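Local coordinates for ABC transporter sugar binding protein (Xanthomonas axonopodis pv. citri, PDB 3UOR) that probably binds maltose or related sugars in the periplasm and delivers them to an ABC transporter for uptake, at residues T31-A45 and H59-K73. Sequence-based numbering, arbitrary orientation.
Sequences TVRFWAMGKEAEVVA and HVDVQNIPMTAAHEK
Trp-35 lies beside Gln-63 on one face of a parallel strand pair, its CD1 3.7 Å from Gln-63 CB. The extended chain of Lys-73 crosses the indole at about a right angle, CG 3.8 Å from Trp-35 CZ3. A broad flat ring suits this place, since it spans from the sheet to helix 67-79. On the other face Phe-34, its CG anti to the backbone N (chi1 177°), runs alongside Val-62, with CD2 4.0 Å from Val-62 CG2. The CG1 methyl of Val-62 turns to helix 39-52, approaching Val-44 CG1 at 4.2 Å; small Ala-41 lets that helix settle close to Asn-64. Met-37 bends at chi2 (81°) and brings its methyl CE against Met-67 CE and Ala-70 CB.

Six nearly straight backbone hydrogen bonds, from Val-32 N to His-59 O (2.8 Å) through Ile-65 N to Ala-36 O (2.8 Å), hold Val-32 beside Val-60 and Phe-34 beside Val-62. Asn-64 OD1 then accepts from Gly-38 N (3.0 Å), which approaches from above the carbonyl plane, tying the second strand to the N-cap residue of helix 39-52; glycine readily adopts the positive phi there. Strand 86-90 flanks strand 30-36 on its other edge, and helix 314-324 packs on Phe-34 and Val-44. Strand 30-36, helix 39-52 and strand 58-64 form the beta-alpha-beta unit that opens an alpha/beta lobe of a periplasmic binding protein.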
ATOM      1  N   THR A  31       1.092  32.388   3.737  1.00 74.86           N
ATOM      2  CA  THR A  31       1.966  31.271   3.421  1.00 66.15           C
ATOM      3  C   THR A  31       1.640  30.016   4.219  1.00 70.71           C
ATOM      4  O   THR A  31       1.581  30.030   5.447  1.00 75.87           O
ATOM      5  CB  THR A  31       3.450  31.621   3.583  1.00 67.55           C
ATOM      6  OG1 THR A  31       3.852  32.478   2.508  1.00 75.51           O
ATOM      7  CG2 THR A  31       4.296  30.359   3.538  1.00 62.77           C
ATOM      8  N   VAL A  32       1.429  28.931   3.484  1.00 64.51           N
ATOM      9  CA  VAL A  32       1.197  27.611   4.047  1.00 63.73           C
ATOM     10  C   VAL A  32       2.431  26.732   3.824  1.00 60.22           C
ATOM     11  O   VAL A  32       2.987  26.689   2.723  1.00 59.05           O
ATOM     12  CB  VAL A  32      -0.050  26.979   3.400  1.00 56.99           C
ATOM     13  CG1 VAL A  32      -0.034  25.489   3.544  1.00 68.10           C
ATOM     14  CG2 VAL A  32      -1.301  27.569   4.025  1.00 67.47           C
ATOM     15  N   ARG A  33       2.881  26.053   4.873  1.00 60.96           N
ATOM     16  CA  ARG A  33       4.004  25.134   4.736  1.00 55.61           C
ATOM     17  C   ARG A  33       3.537  23.689   4.601  1.00 59.07           C
ATOM     18  O   ARG A  33       2.883  23.131   5.490  1.00 58.20           O
ATOM     19  CB  ARG A  33       4.998  25.293   5.880  1.00 55.27           C
ATOM     20  CG  ARG A  33       5.752  26.616   5.835  1.00 69.93           C
ATOM     21  CD  ARG A  33       6.790  26.678   6.936  1.00 81.47           C
ATOM     22  NE  ARG A  33       6.207  26.336   8.232  1.00 89.33           N
ATOM     23  CZ  ARG A  33       6.648  25.363   9.025  1.00 89.46           C
ATOM     24  NH1 ARG A  33       7.699  24.626   8.666  1.00 83.02           N
ATOM     25  NH2 ARG A  33       6.039  25.135  10.183  1.00 90.03           N
ATOM     26  N   PHE A  34       3.901  23.102   3.470  1.00 56.80           N
ATOM     27  CA  PHE A  34       3.464  21.773   3.065  1.00 49.07           C
ATOM     28  C   PHE A  34       4.692  20.866   2.929  1.00 46.87           C
ATOM     29  O   PHE A  34       5.537  21.084   2.063  1.00 49.49           O
ATOM     30  CB  PHE A  34       2.732  21.900   1.721  1.00 41.45           C
ATOM     31  CG  PHE A  34       2.284  20.598   1.129  1.00 48.49           C
ATOM     32  CD1 PHE A  34       2.176  19.454   1.902  1.00 45.17           C
ATOM     33  CD2 PHE A  34       1.950  20.527  -0.209  1.00 46.41           C
ATOM     34  CE1 PHE A  34       1.758  18.253   1.344  1.00 47.95           C
ATOM     35  CE2 PHE A  34       1.529  19.339  -0.773  1.00 44.62           C
ATOM     36  CZ  PHE A  34       1.430  18.195   0.007  1.00 48.75           C
ATOM     37  N   TRP A  35       4.799  19.868   3.798  1.00 43.13           N
ATOM     38  CA  TRP A  35       5.891  18.900   3.713  1.00 39.76           C
ATOM     39  C   TRP A  35       5.440  17.642   2.980  1.00 42.69           C
ATOM     40  O   TRP A  35       4.391  17.088   3.287  1.00 40.55           O
ATOM     41  CB  TRP A  35       6.366  18.494   5.098  1.00 42.40           C
ATOM     42  CG  TRP A  35       7.053  19.554   5.856  1.00 51.35           C
ATOM     43  CD1 TRP A  35       7.222  20.859   5.491  1.00 58.01           C
ATOM     44  CD2 TRP A  35       7.676  19.408   7.137  1.00 57.57           C
ATOM     45  NE1 TRP A  35       7.914  21.536   6.472  1.00 57.15           N
ATOM     46  CE2 TRP A  35       8.204  20.663   7.490  1.00 59.83           C
ATOM     47  CE3 TRP A  35       7.835  18.332   8.020  1.00 55.79           C
ATOM     48  CZ2 TRP A  35       8.882  20.872   8.690  1.00 65.86           C
ATOM     49  CZ3 TRP A  35       8.507  18.538   9.199  1.00 58.80           C
ATOM     50  CH2 TRP A  35       9.021  19.800   9.529  1.00 63.12           C
ATOM     51  N   ALA A  36       6.239  17.195   2.016  1.00 44.31           N
ATOM     52  CA  ALA A  36       5.932  15.998   1.252  1.00 41.51           C
ATOM     53  C   ALA A  36       7.247  15.259   1.024  1.00 50.26           C
ATOM     54  O   ALA A  36       8.311  15.823   1.266  1.00 51.21           O
ATOM     55  CB  ALA A  36       5.287  16.375  -0.053  1.00 40.44           C
ATOM     56  N   MET A  37       7.186  14.008   0.572  1.00 44.63           N
ATOM     57  CA  MET A  37       8.385  13.162   0.516  1.00 45.09           C
ATOM     58  C   MET A  37       8.764  12.666  -0.875  1.00 50.00           C
ATOM     59  O   MET A  37       7.946  12.060  -1.568  1.00 43.18           O
ATOM     60  CB  MET A  37       8.219  11.937   1.408  1.00 47.65           C
ATOM     61  CG  MET A  37       8.240  12.224   2.893  1.00 57.61           C
ATOM     62  SD  MET A  37       6.643  12.811   3.447  1.00 68.20           S
ATOM     63  CE  MET A  37       6.809  12.688   5.227  1.00 99.38           C
ATOM     64  N   GLY A  38      10.012  12.899  -1.267  1.00 56.83           N
ATOM     65  CA  GLY A  38      10.548  12.322  -2.489  1.00 57.62           C
ATOM     66  C   GLY A  38       9.851  12.737  -3.775  1.00 59.09           C
ATOM     67  O   GLY A  38       9.448  13.892  -3.935  1.00 53.76           O
ATOM     68  N   LYS A  39       9.712  11.789  -4.699  1.00 53.79           N
ATOM     69  CA  LYS A  39       9.141  12.081  -6.010  1.00 57.72           C
ATOM     70  C   LYS A  39       7.774  12.741  -5.878  1.00 53.78           C
ATOM     71  O   LYS A  39       7.391  13.575  -6.701  1.00 55.24           O
ATOM     72  CB  LYS A  39       9.045  10.811  -6.857  1.00 53.43           C
ATOM     73  N   GLU A  40       7.028  12.376  -4.843  1.00 43.51           N
ATOM     74  CA  GLU A  40       5.721  12.978  -4.664  1.00 40.35           C
ATOM     75  C   GLU A  40       5.843  14.480  -4.396  1.00 50.07           C
ATOM     76  O   GLU A  40       5.080  15.277  -4.937  1.00 46.85           O
ATOM     77  CB  GLU A  40       4.944  12.276  -3.563  1.00 39.53           C
ATOM     78  CG  GLU A  40       4.238  11.029  -4.059  1.00 36.52           C
ATOM     79  CD  GLU A  40       5.170   9.842  -4.189  1.00 48.14           C
ATOM     80  OE1 GLU A  40       6.333   9.927  -3.734  1.00 49.48           O
ATOM     81  OE2 GLU A  40       4.730   8.815  -4.738  1.00 45.67           O
ATOM     82  N   ALA A  41       6.818  14.863  -3.574  1.00 48.82           N
ATOM     83  CA  ALA A  41       7.078  16.272  -3.307  1.00 47.80           C
ATOM     84  C   ALA A  41       7.386  17.046  -4.595  1.00 51.64           C
ATOM     85  O   ALA A  41       6.882  18.148  -4.795  1.00 55.07           O
ATOM     86  CB  ALA A  41       8.225  16.417  -2.321  1.00 43.28           C
ATOM     87  N   GLU A  42       8.224  16.472  -5.455  1.00 55.26           N
ATOM     88  CA  GLU A  42       8.609  17.126  -6.702  1.00 61.99           C
ATOM     89  C   GLU A  42       7.394  17.358  -7.585  1.00 59.28           C
ATOM     90  O   GLU A  42       7.182  18.450  -8.115  1.00 67.65           O
ATOM     91  CB  GLU A  42       9.597  16.266  -7.487  1.00 66.83           C
ATOM     92  CG  GLU A  42      10.933  16.015  -6.829  1.00 74.55           C
ATOM     93  CD  GLU A  42      11.816  15.125  -7.693  1.00 92.40           C
ATOM     94  OE1 GLU A  42      11.764  15.259  -8.939  1.00 95.37           O
ATOM     95  OE2 GLU A  42      12.555  14.285  -7.132  1.00100.85           O
ATOM     96  N   VAL A  43       6.606  16.307  -7.755  1.00 49.16           N
ATOM     97  CA  VAL A  43       5.441  16.375  -8.605  1.00 44.65           C
ATOM     98  C   VAL A  43       4.365  17.280  -8.005  1.00 53.35           C
ATOM     99  O   VAL A  43       3.822  18.138  -8.701  1.00 58.11           O
ATOM    100  CB  VAL A  43       4.885  14.972  -8.881  1.00 46.61           C
ATOM    101  CG1 VAL A  43       3.666  15.055  -9.765  1.00 44.59           C
ATOM    102  CG2 VAL A  43       5.950  14.124  -9.536  1.00 48.66           C
ATOM    103  N   VAL A  44       4.060  17.119  -6.718  1.00 50.69           N
ATOM    104  CA  VAL A  44       3.014  17.960  -6.134  1.00 41.72           C
ATOM    105  C   VAL A  44       3.410  19.437  -6.192  1.00 40.98           C
ATOM    106  O   VAL A  44       2.543  20.302  -6.225  1.00 46.86           O
ATOM    107  CB  VAL A  44       2.616  17.564  -4.694  1.00 39.85           C
ATOM    108  CG1 VAL A  44       3.628  18.109  -3.677  1.00 34.34           C
ATOM    109  CG2 VAL A  44       1.212  18.101  -4.372  1.00 38.91           C
ATOM    110  N   ALA A  45       4.710  19.732  -6.212  1.00 41.55           N
ATOM    111  CA  ALA A  45       5.145  21.127  -6.331  1.00 43.77           C
ATOM    112  C   ALA A  45       4.713  21.719  -7.677  1.00 48.91           C
ATOM    113  O   ALA A  45       4.391  22.904  -7.758  1.00 51.88           O
ATOM    114  CB  ALA A  45       6.654  21.256  -6.141  1.00 44.35           C
ATOM    115  N   HIS A  59       0.171  31.488  -0.725  1.00 73.59           N
ATOM    116  CA  HIS A  59       1.448  30.937  -1.155  1.00 76.42           C
ATOM    117  C   HIS A  59       1.671  29.594  -0.467  1.00 72.69           C
ATOM    118  O   HIS A  59       1.429  29.453   0.732  1.00 66.17           O
ATOM    119  CB  HIS A  59       2.604  31.891  -0.848  1.00 84.37           C
ATOM    120  CG  HIS A  59       3.954  31.242  -0.894  1.00 95.25           C
ATOM    121  ND1 HIS A  59       4.457  30.648  -2.034  1.00101.84           N
ATOM    122  CD2 HIS A  59       4.908  31.097   0.055  1.00101.29           C
ATOM    123  CE1 HIS A  59       5.659  30.160  -1.780  1.00104.61           C
ATOM    124  NE2 HIS A  59       5.958  30.421  -0.521  1.00104.37           N
ATOM    125  N   VAL A  60       2.111  28.605  -1.237  1.00 70.34           N
ATOM    126  CA  VAL A  60       2.392  27.284  -0.697  1.00 65.99           C
ATOM    127  C   VAL A  60       3.885  26.993  -0.767  1.00 67.51           C
ATOM    128  O   VAL A  60       4.473  26.944  -1.851  1.00 68.82           O
ATOM    129  CB  VAL A  60       1.648  26.184  -1.465  1.00 57.32           C
ATOM    130  CG1 VAL A  60       1.957  24.843  -0.840  1.00 50.21           C
ATOM    131  CG2 VAL A  60       0.145  26.455  -1.480  1.00 57.12           C
ATOM    132  N   ASP A  61       4.496  26.811   0.396  1.00 60.86           N
ATOM    133  CA  ASP A  61       5.906  26.489   0.457  1.00 63.09           C
ATOM    134  C   ASP A  61       6.059  24.983   0.571  1.00 61.33           C
ATOM    135  O   ASP A  61       5.841  24.407   1.640  1.00 59.33           O
ATOM    136  CB  ASP A  61       6.558  27.189   1.650  1.00 72.33           C
ATOM    137  CG  ASP A  61       7.984  26.729   1.890  1.00 81.31           C
ATOM    138  OD1 ASP A  61       8.634  26.252   0.932  1.00 88.08           O
ATOM    139  OD2 ASP A  61       8.452  26.838   3.043  1.00 81.99           O
ATOM    140  N   VAL A  62       6.418  24.342  -0.536  1.00 62.30           N
ATOM    141  CA  VAL A  62       6.571  22.890  -0.544  1.00 57.46           C
ATOM    142  C   VAL A  62       7.999  22.475  -0.193  1.00 65.34           C
ATOM    143  O   VAL A  62       8.960  22.889  -0.845  1.00 75.01           O
ATOM    144  CB  VAL A  62       6.164  22.268  -1.895  1.00 51.54           C
ATOM    145  CG1 VAL A  62       6.368  20.763  -1.863  1.00 46.82           C
ATOM    146  CG2 VAL A  62       4.712  22.588  -2.212  1.00 57.43           C
ATOM    147  N   GLN A  63       8.130  21.671   0.856  1.00 59.79           N
ATOM    148  CA  GLN A  63       9.423  21.151   1.278  1.00 62.76           C
ATOM    149  C   GLN A  63       9.470  19.666   0.981  1.00 64.80           C
ATOM    150  O   GLN A  63       8.545  18.923   1.328  1.00 56.56           O
ATOM    151  CB  GLN A  63       9.641  21.374   2.777  1.00 69.08           C
ATOM    152  CG  GLN A  63      10.118  22.766   3.154  1.00 84.57           C
ATOM    153  CD  GLN A  63      11.607  22.943   2.923  1.00 97.43           C
ATOM    154  OE1 GLN A  63      12.029  23.495   1.905  1.00101.62           O
ATOM    155  NE2 GLN A  63      12.413  22.462   3.868  1.00 98.73           N
ATOM    156  N   ASN A  64      10.552  19.242   0.336  1.00 70.85           N
ATOM    157  CA  ASN A  64      10.768  17.836   0.018  1.00 64.78           C
ATOM    158  C   ASN A  64      11.624  17.186   1.083  1.00 64.30           C
ATOM    159  O   ASN A  64      12.823  17.437   1.169  1.00 68.72           O
ATOM    160  CB  ASN A  64      11.438  17.690  -1.354  1.00 62.42           C
ATOM    161  CG  ASN A  64      11.692  16.237  -1.739  1.00 62.72           C
ATOM    162  OD1 ASN A  64      11.746  15.346  -0.890  1.00 69.64           O
ATOM    163  ND2 ASN A  64      11.855  15.998  -3.030  1.00 60.99           N
ATOM    164  N   ILE A  65      10.998  16.353   1.901  1.00 62.23           N
ATOM    165  CA  ILE A  65      11.705  15.635   2.948  1.00 61.76           C
ATOM    166  C   ILE A  65      11.881  14.193   2.536  1.00 59.51           C
ATOM    167  O   ILE A  65      10.935  13.564   2.091  1.00 63.99           O
ATOM    168  CB  ILE A  65      10.921  15.675   4.245  1.00 55.41           C
ATOM    169  CG1 ILE A  65      10.519  17.116   4.534  1.00 56.35           C
ATOM    170  CG2 ILE A  65      11.741  15.076   5.373  1.00 59.61           C
ATOM    171  CD1 ILE A  65       9.792  17.276   5.797  1.00 64.74           C
ATOM    172  N   PRO A  66      13.106  13.666   2.667  1.00 67.23           N
ATOM    173  CA  PRO A  66      13.353  12.259   2.342  1.00 66.66           C
ATOM    174  C   PRO A  66      12.621  11.360   3.326  1.00 60.66           C
ATOM    175  O   PRO A  66      12.632  11.623   4.527  1.00 69.75           O
ATOM    176  CB  PRO A  66      14.868  12.126   2.518  1.00 71.01           C
ATOM    177  CG  PRO A  66      15.394  13.523   2.377  1.00 69.31           C
ATOM    178  CD  PRO A  66      14.347  14.383   3.002  1.00 68.82           C
ATOM    179  N   MET A  67      11.980  10.317   2.824  1.00 57.66           N
ATOM    180  CA  MET A  67      11.162   9.462   3.672  1.00 61.71           C
ATOM    181  C   MET A  67      11.956   8.899   4.856  1.00 71.85           C
ATOM    182  O   MET A  67      11.461   8.844   5.986  1.00 72.43           O
ATOM    183  CB  MET A  67      10.550   8.332   2.846  1.00 57.73           C
ATOM    184  CG  MET A  67       9.362   7.641   3.504  1.00 61.97           C
ATOM    185  SD  MET A  67       7.783   8.400   3.093  1.00114.67           S
ATOM    186  CE  MET A  67       7.540   9.480   4.494  1.00 96.02           C
ATOM    187  N   THR A  68      13.194   8.492   4.597  1.00 76.45           N
ATOM    188  CA  THR A  68      14.020   7.877   5.630  1.00 78.27           C
ATOM    189  C   THR A  68      14.297   8.814   6.803  1.00 80.58           C
ATOM    190  O   THR A  68      14.711   8.365   7.872  1.00 92.72           O
ATOM    191  CB  THR A  68      15.354   7.371   5.052  1.00 78.21           C
ATOM    192  OG1 THR A  68      16.059   8.464   4.447  1.00 82.25           O
ATOM    193  CG2 THR A  68      15.098   6.301   4.011  1.00 70.45           C
ATOM    194  N   ALA A  69      14.073  10.110   6.602  1.00 73.29           N
ATOM    195  CA  ALA A  69      14.306  11.108   7.644  1.00 69.39           C
ATOM    196  C   ALA A  69      13.016  11.785   8.079  1.00 71.74           C
ATOM    197  O   ALA A  69      13.008  12.595   9.006  1.00 77.36           O
ATOM    198  CB  ALA A  69      15.279  12.145   7.152  1.00 69.87           C
ATOM    199  N   ALA A  70      11.926  11.457   7.402  1.00 69.44           N
ATOM    200  CA  ALA A  70      10.668  12.151   7.607  1.00 65.24           C
ATOM    201  C   ALA A  70      10.098  11.922   9.000  1.00 62.98           C
ATOM    202  O   ALA A  70       9.643  12.862   9.650  1.00 57.00           O
ATOM    203  CB  ALA A  70       9.673  11.732   6.563  1.00 65.44           C
ATOM    204  N   HIS A  71      10.119  10.676   9.458  1.00 63.53           N
ATOM    205  CA  HIS A  71       9.555  10.353  10.764  1.00 71.40           C
ATOM    206  C   HIS A  71      10.289  11.034  11.924  1.00 76.55           C
ATOM    207  O   HIS A  71       9.668  11.435  12.904  1.00 75.19           O
ATOM    208  CB  HIS A  71       9.514   8.845  10.993  1.00 76.42           C
ATOM    209  CG  HIS A  71       8.608   8.444  12.112  1.00 80.92           C
ATOM    210  ND1 HIS A  71       8.978   8.534  13.437  1.00 86.30           N
ATOM    211  CD2 HIS A  71       7.338   7.974  12.105  1.00 75.38           C
ATOM    212  CE1 HIS A  71       7.977   8.125  14.199  1.00 84.97           C
ATOM    213  NE2 HIS A  71       6.971   7.781  13.415  1.00 78.45           N
ATOM    214  N   GLU A  72      11.607  11.158  11.813  1.00 81.14           N
ATOM    215  CA  GLU A  72      12.379  11.869  12.825  1.00 83.21           C
ATOM    216  C   GLU A  72      12.140  13.360  12.733  1.00 75.27           C
ATOM    217  O   GLU A  72      11.934  14.028  13.747  1.00 77.27           O
ATOM    218  CB  GLU A  72      13.873  11.611  12.664  1.00 96.64           C
ATOM    219  CG  GLU A  72      14.382  10.378  13.371  1.00111.52           C
ATOM    220  CD  GLU A  72      15.897  10.301  13.355  1.00122.39           C
ATOM    221  OE1 GLU A  72      16.545  11.305  13.730  1.00123.40           O
ATOM    222  OE2 GLU A  72      16.435   9.241  12.964  1.00127.78           O
ATOM    223  N   LYS A  73      12.193  13.895  11.519  1.00 64.73           N
ATOM    224  CA  LYS A  73      12.038  15.332  11.363  1.00 65.53           C
ATOM    225  C   LYS A  73      10.704  15.795  11.960  1.00 67.86           C
ATOM    226  O   LYS A  73      10.606  16.895  12.507  1.00 72.37           O
ATOM    227  CB  LYS A  73      12.172  15.746   9.894  1.00 62.79           C
ATOM    228  CG  LYS A  73      12.005  17.244   9.673  1.00 69.91           C
ATOM    229  CD  LYS A  73      12.651  17.719   8.383  1.00 77.03           C
ATOM    230  CE  LYS A  73      12.879  19.228   8.427  1.00 85.67           C
ATOM    231  NZ  LYS A  73      13.663  19.741   7.268  1.00 87.46           N
TER